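Local atomic coordinates of phosphate-specific transport system accessory protein PhoU homolog (Pseudomonas aeruginosa, PDB entry 4Q25), a protein that probably takes part in regulating phosphate uptake as a homodimeric accessory protein of the Pst phosphate transport system. Residues Q161-V166 / H207-A212. Numbering follows the deposited sequence.
Sequences QYDKTV and HARNIA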
loop_
_atom_site.group_PDB
_atom_site.type_symbol
_atom_site.label_atom_id
_atom_site.label_comp_id
_atom_site.label_asym_id
_atom_site.label_seq_id
_atom_site.Cartn_x
_atom_site.Cartn_y
_atom_site.Cartn_z
ATOM N N GLN A 161 7.925 -7.206 -16.016
ATOM C CA GLN A 161 7.778 -8.628 -16.310
ATOM C C GLN A 161 8.401 -9.498 -15.237
ATOM O O GLN A 161 7.916 -10.590 -14.968
ATOM C CB GLN A 161 8.439 -8.971 -17.647
ATOM C CG GLN A 161 7.661 -8.525 -18.876
ATOM C CD GLN A 161 8.518 -8.563 -20.138
ATOM O OE1 GLN A 161 9.749 -8.656 -20.066
ATOM N NE2 GLN A 161 7.870 -8.473 -21.305
ATOM N N TYR A 162 9.492 -9.035 -14.637
ATOM C CA TYR A 162 10.165 -9.837 -13.620
ATOM C C TYR A 162 9.358 -9.960 -12.326
ATOM O O TYR A 162 9.665 -10.815 -11.500
ATOM C CB TYR A 162 11.533 -9.271 -13.293
ATOM C CG TYR A 162 12.465 -10.305 -12.695
ATOM C CD1 TYR A 162 13.042 -11.295 -13.499
ATOM C CD2 TYR A 162 12.775 -10.298 -11.334
ATOM C CE1 TYR A 162 13.886 -12.249 -12.964
ATOM C CE2 TYR A 162 13.628 -11.245 -10.794
ATOM C CZ TYR A 162 14.186 -12.215 -11.612
ATOM O OH TYR A 162 15.048 -13.148 -11.082
ATOM N N ASP A 163 8.345 -9.103 -12.161
ATOM C CA ASP A 163 7.513 -9.116 -10.981
ATOM C C ASP A 163 6.734 -10.393 -10.911
ATOM O O ASP A 163 6.445 -10.867 -9.832
ATOM C CB ASP A 163 6.547 -7.929 -10.950
ATOM C CG ASP A 163 5.920 -7.734 -9.577
ATOM O OD1 ASP A 163 6.632 -7.921 -8.588
ATOM O OD2 ASP A 163 4.735 -7.386 -9.475
ATOM N N LYS A 164 6.407 -10.953 -12.069
ATOM C CA LYS A 164 5.715 -12.238 -12.124
ATOM C C LYS A 164 6.528 -13.311 -11.426
ATOM O O LYS A 164 5.987 -14.128 -10.668
ATOM C CB LYS A 164 5.453 -12.667 -13.574
ATOM C CG LYS A 164 4.150 -12.120 -14.125
ATOM C CD LYS A 164 2.964 -12.892 -13.550
ATOM C CE LYS A 164 1.615 -12.392 -14.058
ATOM N NZ LYS A 164 1.489 -12.475 -15.541
ATOM N N THR A 165 7.832 -13.315 -11.677
ATOM C CA THR A 165 8.647 -14.408 -11.168
ATOM C C THR A 165 8.860 -14.192 -9.670
ATOM O O THR A 165 8.950 -15.144 -8.922
ATOM C CB THR A 165 9.961 -14.639 -11.934
ATOM O OG1 THR A 165 10.755 -13.460 -11.892
ATOM C CG2 THR A 165 9.722 -15.054 -13.371
ATOM N N VAL A 166 8.863 -12.939 -9.224
ATOM C CA VAL A 166 9.008 -12.657 -7.812
ATOM C C VAL A 166 7.760 -13.114 -7.055
ATOM O O VAL A 166 7.876 -13.825 -6.055
ATOM C CB VAL A 166 9.342 -11.183 -7.544
ATOM C CG1 VAL A 166 8.949 -10.804 -6.141
ATOM C CG2 VAL A 166 10.819 -10.918 -7.749
ATOM N N HIS A 207 5.652 -2.445 -6.170
ATOM C CA HIS A 207 5.812 -0.999 -6.365
ATOM C C HIS A 207 6.921 -0.600 -7.370
ATOM O O HIS A 207 6.826 0.414 -8.058
ATOM C CB HIS A 207 6.038 -0.290 -5.032
ATOM C CG HIS A 207 4.833 -0.274 -4.149
ATOM N ND1 HIS A 207 3.773 0.574 -4.363
ATOM C CD2 HIS A 207 4.538 -0.975 -3.028
ATOM C CE1 HIS A 207 2.867 0.373 -3.424
ATOM N NE2 HIS A 207 3.302 -0.579 -2.619
ATOM N N ALA A 208 7.987 -1.369 -7.427
ATOM C CA ALA A 208 8.989 -1.164 -8.457
ATOM C C ALA A 208 8.363 -1.344 -9.832
ATOM O O ALA A 208 8.639 -0.585 -10.739
ATOM C CB ALA A 208 10.133 -2.149 -8.292
ATOM N N ARG A 209 7.525 -2.359 -9.962
ATOM C CA ARG A 209 6.780 -2.645 -11.172
ATOM C C ARG A 209 5.879 -1.497 -11.536
ATOM O O ARG A 209 5.861 -1.097 -12.687
ATOM C CB ARG A 209 5.964 -3.925 -11.010
ATOM C CG ARG A 209 5.115 -4.321 -12.198
ATOM C CD ARG A 209 3.636 -4.119 -11.928
ATOM N NE ARG A 209 3.048 -5.261 -11.238
ATOM C CZ ARG A 209 2.314 -5.194 -10.124
ATOM N NH1 ARG A 209 2.048 -4.024 -9.540
ATOM N NH2 ARG A 209 1.837 -6.318 -9.586
ATOM N N ASN A 210 5.140 -0.962 -10.563
ATOM C CA ASN A 210 4.298 0.224 -10.822
ATOM C C ASN A 210 5.110 1.408 -11.344
ATOM O O ASN A 210 4.682 2.074 -12.283
ATOM C CB ASN A 210 3.526 0.681 -9.595
ATOM C CG ASN A 210 2.575 -0.372 -9.067
ATOM O OD1 ASN A 210 2.152 -1.269 -9.785
ATOM N ND2 ASN A 210 2.222 -0.254 -7.803
ATOM N N ILE A 211 6.263 1.675 -10.740
ATOM C CA ILE A 211 7.089 2.796 -11.183
ATOM C C ILE A 211 7.622 2.561 -12.591
ATOM O O ILE A 211 7.844 3.512 -13.335
ATOM C CB ILE A 211 8.272 3.033 -10.258
ATOM C CG1 ILE A 211 7.777 3.497 -8.894
ATOM C CG2 ILE A 211 9.220 4.057 -10.855
ATOM C CD1 ILE A 211 8.835 3.389 -7.819
ATOM N N ALA A 212 7.833 1.292 -12.937
ATOM C CA ALA A 212 8.272 0.922 -14.276
ATOM C C ALA A 212 7.173 1.223 -15.293
ATOM O O ALA A 212 7.433 1.779 -16.361
ATOM C CB ALA A 212 8.672 -0.551 -14.328
#
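Asp163, on helix 153-183, forms a salt bridge with Arg209, on helix 188-220. Their CA atoms lie 6.5 Å apart, the nearest pair between 161-166 and 207-212. Earlier on the first segment, the Tyr162 hydroxyl hydrogen-bonds to Gln136 of helix 127-149. Next comes Asp163. With CG anti to its own N (chi1 -166°), the carboxylate is set beside the Arg209 side chain. Its OD2 sits over one face of the guanidinium, 3.1 Å from Arg209 NH2 and 3.2 Å from Arg209 NE. The carboxylate and guanidinium planes stand 82° apart. A single carboxylate oxygen meets the guanidinium from above its plane, so the pairing is not the flat two-pronged kind. Alongside the charges, Asp163 CB packs against Arg209 CB at 4.0 Å. The Arg209 chain bends at chi2 and chi3, which turns a face of the guanidinium to Asp163 OD2. Within its own helix, Arg209 NH1 donates to Asn210 OD1 at 2.8 Å, nearly in the guanidinium plane, and this bent bond probably limits how the group can turn. Farther along the first segment, Thr165 OG1 bonds to Tyr162 O at 2.9 Å and lies over the centre of the Tyr162 ring. Val166 packs on Val137 and Met140 of helix 127-149; Asp163 and Ala208 also touch Met140. The contact thus joins two long helices of the second PhoU-family helical bundle. Acidic Asp167 and Asp206 lie close to Asp163 OD2. Arg209 probably offsets part of this negative charge, while the upright approach suggests an electrostatic link rather than a directed hydrogen bond.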